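Local coordinates for protein glutathione peroxidase (Schistosoma mansoni, PDB 2V1M) that catalyses the reduction of hydrogen peroxide to water, oxidising two molecules of glutathione to glutathione disulfide, at residues I36-C41 and N73-Q78; K48-L53 and F98-K103. All blocks are in the same frame, centred on the assembly; numbering follows the deposited sequence.

From the N terminus, the chain enters the central sheet of the thioredoxin-like fold on strand 33-39, whose end and the turn beyond it form the first side of contact 1. It then runs through helix 46-60, which carries the first side of contact 2, and returns to the sheet as strand 65-71. The loop 73-78 that follows closes contact 1. Helix 83-94 leads on to the edge strand 99-100, where 98-103 closes contact 2. The segments alternate, so the two closures cross rather than nest. Contact 1 ties the end of a central strand to a loop; contact 2 ties a helix to the sheet edge. They touch at several points, among them Val37 with Leu53 and Asn73 with Lys103.

Contact 1 (I36-C41 and N73-Q78); sequences IVNVAC and NQFGGQ
The amide of Asn38 packs against the Phe75 ring, Asn38 ND2 lying 3.8 Å from Phe75 CE2. Here strand 33-39 of the thioredoxin-like fold ends, four residues before Cys43, the probable active-site residue by similarity, which is modified to cysteinesulfonic acid. The two side chains cross nearly at right angles, with the amide and ring planes 60° apart. Asn38 CG is wedged between its own backbone N and carbonyl carbon (chi1 61°), and the buried amide is held from outside the pair: ND2 gives a hydrogen bond to Trp132 O, while OD1 accepts a weak one from Ser135 N. The Phe75 ring also meets Trp132, and its neighbour Gln74 lays CB over the centre of one face, 4.1 Å above the plane. Further on, Ala40 turns its methyl towards the loop, where CB approaches the backbone carbonyl of Gln78, 3.4 Å from O, and the side chain of the same residue, 4.0 Å from CB. Extended beyond CG, the Gln78 side chain takes its amide away from Ala40, and its OE1 accepts a weak hydrogen bond from Trp132 NE1. Cys41 N is hydrogen-bonded to Glu79 OE1.

Contact 2 (K48-L53 and F98-K103); sequences KNYRQL and FDMFSK
Tyr50 is the first residue of 48-53 to meet the other segment, and its ring extends from helix 46-60 towards Phe98 and Met100. Its CB does not aim straight at 98-103, but the far end of the side chain comes close. Along one side of the ring, CD1 lies 3.9 Å from Phe98 CZ and CE1 4.1 Å from the same atom. The two side chains cross at about a right angle; Tyr50 CD1 arrives at the edge of the Phe98 ring, near its plane. Further out, Met100 approaches from the opposite direction. Its sulfur sits at the edge of the Tyr50 ring, with SD 4.3 Å from CE1, and its methyl CE ends 3.8 Å from OH. Bends at chi2 and chi3 (-65° and -56°) curl the Met100 chain so that its end reaches the tyrosine. The arrangement belongs to the thioredoxin-like fold, in which helices pack on a central sheet: here helix 46-60 also packs on strand 33-39, through Tyr50 on Val39 and Leu53 on Leu35, while Val90 of helix 83-94 touches both Tyr50 and Met100. Tyr94 of that helix meets the Tyr50 ring with the planes almost parallel. One turn after Tyr50, Leu53 points towards Phe98 and sets its CB 3.9 Å from CE1 and 4.0 Å from CZ. A chi1 of 53° places Phe98 CG on the side of CA flanked by both N and C, and from there the ring reaches the helix, while Ile67 and Ala69 of strand 65-71 touch it from the sheet.

Contact 1 (I36-C41 and N73-Q78)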
loop_
_atom_site.group_PDB
_atom_site.type_symbol
_atom_site.label_atom_id
_atom_site.label_comp_id
_atom_site.label_asym_id
_atom_site.label_seq_id
_atom_site.Cartn_x
_atom_site.Cartn_y
_atom_site.Cartn_z
ATOM N N ILE A 36 0.398 2.911 -1.717
ATOM C CA ILE A 36 -0.360 1.993 -0.883
ATOM C C ILE A 36 -0.467 0.659 -1.607
ATOM O O ILE A 36 -1.000 0.605 -2.761
ATOM C CB ILE A 36 -1.758 2.588 -0.536
ATOM C CG1 ILE A 36 -1.567 3.955 0.152
ATOM C CG2 ILE A 36 -2.504 1.575 0.328
ATOM C CD1 ILE A 36 -2.863 4.639 0.567
ATOM N N VAL A 37 0.022 -0.389 -0.961
ATOM C CA VAL A 37 0.188 -1.695 -1.620
ATOM C C VAL A 37 -0.476 -2.751 -0.768
ATOM O O VAL A 37 -0.240 -2.816 0.439
ATOM C CB VAL A 37 1.717 -2.009 -1.758
ATOM C CG1 VAL A 37 1.905 -3.305 -2.589
ATOM C CG2 VAL A 37 2.449 -0.852 -2.362
ATOM N N ASN A 38 -1.334 -3.603 -1.364
ATOM C CA ASN A 38 -1.829 -4.788 -0.654
ATOM C C ASN A 38 -0.830 -5.912 -0.880
ATOM O O ASN A 38 -0.376 -6.104 -2.002
ATOM C CB ASN A 38 -3.246 -5.160 -1.083
ATOM C CG ASN A 38 -3.359 -5.510 -2.584
ATOM O OD1 ASN A 38 -3.118 -4.655 -3.454
ATOM N ND2 ASN A 38 -3.769 -6.748 -2.881
ATOM N N VAL A 39 -0.458 -6.612 0.205
ATOM C CA VAL A 39 0.663 -7.529 0.154
ATOM C C VAL A 39 0.248 -8.922 0.597
ATOM O O VAL A 39 -0.827 -9.149 1.168
ATOM C CB VAL A 39 1.862 -6.989 1.003
ATOM C CG1 VAL A 39 2.348 -5.663 0.448
ATOM C CG2 VAL A 39 1.478 -6.859 2.485
ATOM N N ALA A 40 1.145 -9.882 0.305
ATOM C CA ALA A 40 1.005 -11.277 0.712
ATOM C C ALA A 40 2.395 -11.889 0.734
ATOM O O ALA A 40 3.225 -11.595 -0.154
ATOM C CB ALA A 40 0.118 -12.053 -0.257
ATOM N N CYS A 41 2.639 -12.793 1.684
ATOM C CA CYS A 41 3.962 -13.404 1.789
ATOM C C CYS A 41 4.173 -14.620 0.912
ATOM O O CYS A 41 5.343 -15.025 0.727
ATOM C CB CYS A 41 4.257 -13.825 3.236
ATOM S SG CYS A 41 4.406 -12.469 4.435
ATOM N N ASN A 73 -5.514 -11.570 2.805
ATOM C CA ASN A 73 -5.587 -12.992 2.518
ATOM C C ASN A 73 -6.743 -13.355 1.551
ATOM O O ASN A 73 -7.206 -14.504 1.573
ATOM C CB ASN A 73 -5.709 -13.813 3.815
ATOM C CG ASN A 73 -5.384 -15.281 3.584
ATOM O OD1 ASN A 73 -4.515 -15.624 2.784
ATOM N ND2 ASN A 73 -6.071 -16.159 4.288
ATOM N N GLN A 74 -7.196 -12.405 0.723
ATOM C CA GLN A 74 -8.299 -12.679 -0.193
ATOM C C GLN A 74 -7.879 -13.327 -1.501
ATOM O O GLN A 74 -8.770 -13.677 -2.293
ATOM C CB GLN A 74 -9.108 -11.412 -0.469
ATOM C CG GLN A 74 -9.875 -10.968 0.749
ATOM C CD GLN A 74 -10.743 -9.767 0.440
ATOM O OE1 GLN A 74 -10.240 -8.692 0.085
ATOM N NE2 GLN A 74 -12.068 -9.954 0.538
ATOM N N PHE A 75 -6.571 -13.493 -1.763
ATOM C CA PHE A 75 -6.089 -13.911 -3.073
ATOM C C PHE A 75 -5.291 -15.210 -2.942
ATOM O O PHE A 75 -4.105 -15.184 -2.638
ATOM C CB PHE A 75 -5.285 -12.777 -3.724
ATOM C CG PHE A 75 -6.070 -11.488 -3.820
ATOM C CD1 PHE A 75 -7.147 -11.380 -4.715
ATOM C CD2 PHE A 75 -5.806 -10.447 -2.946
ATOM C CE1 PHE A 75 -7.892 -10.203 -4.763
ATOM C CE2 PHE A 75 -6.549 -9.266 -3.012
ATOM C CZ PHE A 75 -7.597 -9.154 -3.935
ATOM N N GLY A 76 -5.982 -16.310 -3.202
ATOM C CA GLY A 76 -5.316 -17.599 -3.214
ATOM C C GLY A 76 -4.835 -18.076 -1.848
ATOM O O GLY A 76 -3.975 -18.955 -1.763
ATOM N N GLY A 77 -5.377 -17.512 -0.779
ATOM C CA GLY A 77 -4.923 -17.859 0.582
ATOM C C GLY A 77 -3.412 -17.620 0.737
ATOM O O GLY A 77 -2.723 -18.357 1.463
ATOM N N GLN A 78 -2.911 -16.535 0.133
ATOM C CA GLN A 78 -1.476 -16.274 0.103
ATOM C C GLN A 78 -0.945 -15.387 1.226
ATOM O O GLN A 78 0.269 -15.131 1.284
ATOM C CB GLN A 78 -1.067 -15.775 -1.284
ATOM C CG GLN A 78 -1.245 -16.868 -2.304
ATOM C CD GLN A 78 -0.962 -16.429 -3.748
ATOM O OE1 GLN A 78 -0.741 -15.261 -4.057
ATOM N NE2 GLN A 78 -0.973 -17.393 -4.661
#

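Contact 2 (K48-L53 and F98-K103)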
loop_
_atom_site.group_PDB
_atom_site.type_symbol
_atom_site.label_atom_id
_atom_site.label_comp_id
_atom_site.label_asym_id
_atom_site.label_seq_id
_atom_site.Cartn_x
_atom_site.Cartn_y
_atom_site.Cartn_z
ATOM N N LYS A 48 10.099 -9.988 -5.374
ATOM C CA LYS A 48 10.432 -8.836 -6.215
ATOM C C LYS A 48 9.729 -7.566 -5.728
ATOM O O LYS A 48 10.316 -6.476 -5.727
ATOM C CB LYS A 48 10.218 -9.109 -7.694
ATOM C CG LYS A 48 8.843 -9.322 -8.203
ATOM C CD LYS A 48 8.986 -9.744 -9.676
ATOM C CE LYS A 48 7.667 -10.159 -10.235
ATOM N NZ LYS A 48 7.804 -10.573 -11.657
ATOM N N ASN A 49 8.459 -7.721 -5.318
ATOM C CA ASN A 49 7.739 -6.523 -4.821
ATOM C C ASN A 49 8.385 -5.989 -3.543
ATOM O O ASN A 49 8.651 -4.780 -3.443
ATOM C CB ASN A 49 6.253 -6.791 -4.601
ATOM C CG ASN A 49 5.480 -6.664 -5.884
ATOM O OD1 ASN A 49 5.022 -5.565 -6.236
ATOM N ND2 ASN A 49 5.317 -7.773 -6.589
ATOM N N TYR A 50 8.600 -6.859 -2.539
ATOM C CA TYR A 50 9.198 -6.356 -1.290
ATOM C C TYR A 50 10.602 -5.800 -1.513
ATOM O O TYR A 50 10.957 -4.776 -0.939
ATOM C CB TYR A 50 9.222 -7.469 -0.245
ATOM C CG TYR A 50 7.948 -7.495 0.586
ATOM C CD1 TYR A 50 7.733 -6.614 1.656
ATOM C CD2 TYR A 50 6.946 -8.432 0.281
ATOM C CE1 TYR A 50 6.545 -6.664 2.386
ATOM C CE2 TYR A 50 5.735 -8.475 1.001
ATOM C CZ TYR A 50 5.543 -7.586 2.052
ATOM O OH TYR A 50 4.354 -7.642 2.716
ATOM N N ARG A 51 11.428 -6.460 -2.332
ATOM C CA ARG A 51 12.795 -5.966 -2.562
ATOM C C ARG A 51 12.732 -4.580 -3.196
ATOM O O ARG A 51 13.440 -3.651 -2.763
ATOM C CB ARG A 51 13.597 -6.913 -3.464
ATOM C CG ARG A 51 13.925 -8.268 -2.901
ATOM C CD ARG A 51 15.114 -8.292 -1.998
ATOM N NE ARG A 51 15.356 -9.668 -1.577
ATOM C CZ ARG A 51 15.761 -10.043 -0.384
ATOM N NH1 ARG A 51 16.057 -9.123 0.550
ATOM N NH2 ARG A 51 15.871 -11.352 -0.161
ATOM N N GLN A 52 11.926 -4.425 -4.244
ATOM C CA GLN A 52 11.885 -3.131 -4.921
ATOM C C GLN A 52 11.269 -2.059 -4.006
ATOM O O GLN A 52 11.721 -0.910 -4.038
ATOM C CB GLN A 52 11.122 -3.210 -6.226
ATOM C CG GLN A 52 11.873 -4.048 -7.272
ATOM C CD GLN A 52 11.280 -3.948 -8.663
ATOM O OE1 GLN A 52 10.367 -3.173 -8.932
ATOM N NE2 GLN A 52 11.823 -4.724 -9.574
ATOM N N LEU A 53 10.212 -2.407 -3.266
ATOM C CA LEU A 53 9.634 -1.419 -2.344
ATOM C C LEU A 53 10.642 -0.945 -1.301
ATOM O O LEU A 53 10.682 0.232 -0.950
ATOM C CB LEU A 53 8.352 -1.948 -1.692
ATOM C CG LEU A 53 7.188 -2.141 -2.663
ATOM C CD1 LEU A 53 6.098 -2.980 -1.960
ATOM C CD2 LEU A 53 6.597 -0.773 -3.070
ATOM N N PHE A 98 9.646 0.508 5.635
ATOM C CA PHE A 98 8.424 1.245 5.401
ATOM C C PHE A 98 7.304 0.715 6.332
ATOM O O PHE A 98 7.548 -0.150 7.193
ATOM C CB PHE A 98 8.026 1.221 3.921
ATOM C CG PHE A 98 7.948 -0.155 3.299
ATOM C CD1 PHE A 98 9.065 -0.729 2.668
ATOM C CD2 PHE A 98 6.763 -0.906 3.375
ATOM C CE1 PHE A 98 8.986 -2.004 2.114
ATOM C CE2 PHE A 98 6.696 -2.193 2.839
ATOM C CZ PHE A 98 7.819 -2.758 2.222
ATOM N N ASP A 99 6.105 1.300 6.229
ATOM C CA ASP A 99 5.067 1.064 7.220
ATOM C C ASP A 99 4.240 -0.163 6.858
ATOM O O ASP A 99 3.639 -0.240 5.787
ATOM C CB ASP A 99 4.215 2.318 7.367
ATOM C CG ASP A 99 4.979 3.465 8.010
ATOM O OD1 ASP A 99 5.960 3.211 8.738
ATOM O OD2 ASP A 99 4.554 4.621 7.802
ATOM N N MET A 100 4.163 -1.096 7.809
ATOM C CA MET A 100 3.389 -2.326 7.729
ATOM C C MET A 100 2.144 -2.227 8.582
ATOM O O MET A 100 2.167 -1.694 9.709
ATOM C CB MET A 100 4.228 -3.509 8.246
ATOM C CG MET A 100 5.484 -3.850 7.412
ATOM S SD MET A 100 5.137 -4.429 5.736
ATOM C CE MET A 100 4.062 -5.829 6.036
ATOM N N PHE A 101 1.059 -2.800 8.053
ATOM C CA PHE A 101 -0.252 -2.770 8.721
ATOM C C PHE A 101 -0.770 -4.148 9.058
ATOM O O PHE A 101 -0.263 -5.170 8.603
ATOM C CB PHE A 101 -1.238 -1.934 7.883
ATOM C CG PHE A 101 -0.796 -0.478 7.823
ATOM C CD1 PHE A 101 -1.231 0.421 8.794
ATOM C CD2 PHE A 101 0.171 -0.054 6.890
ATOM C CE1 PHE A 101 -0.771 1.753 8.812
ATOM C CE2 PHE A 101 0.644 1.238 6.917
ATOM C CZ PHE A 101 0.195 2.145 7.894
ATOM N N SER A 102 -1.805 -4.184 9.905
ATOM C CA SER A 102 -2.528 -5.406 10.135
ATOM C C SER A 102 -3.363 -5.805 8.906
ATOM O O SER A 102 -3.708 -4.999 8.028
ATOM C CB SER A 102 -3.437 -5.266 11.376
ATOM O OG SER A 102 -2.691 -5.277 12.581
ATOM N N LYS A 103 -3.679 -7.096 8.877
ATOM C CA LYS A 103 -4.389 -7.695 7.739
ATOM C C LYS A 103 -5.804 -7.119 7.626
ATOM O O LYS A 103 -6.519 -6.902 8.632
ATOM C CB LYS A 103 -4.354 -9.217 7.911
ATOM C CG LYS A 103 -4.895 -10.030 6.735
ATOM C CD LYS A 103 -5.054 -11.502 7.078
ATOM C CE LYS A 103 -3.721 -12.140 7.470
ATOM N NZ LYS A 103 -3.876 -13.609 7.682
#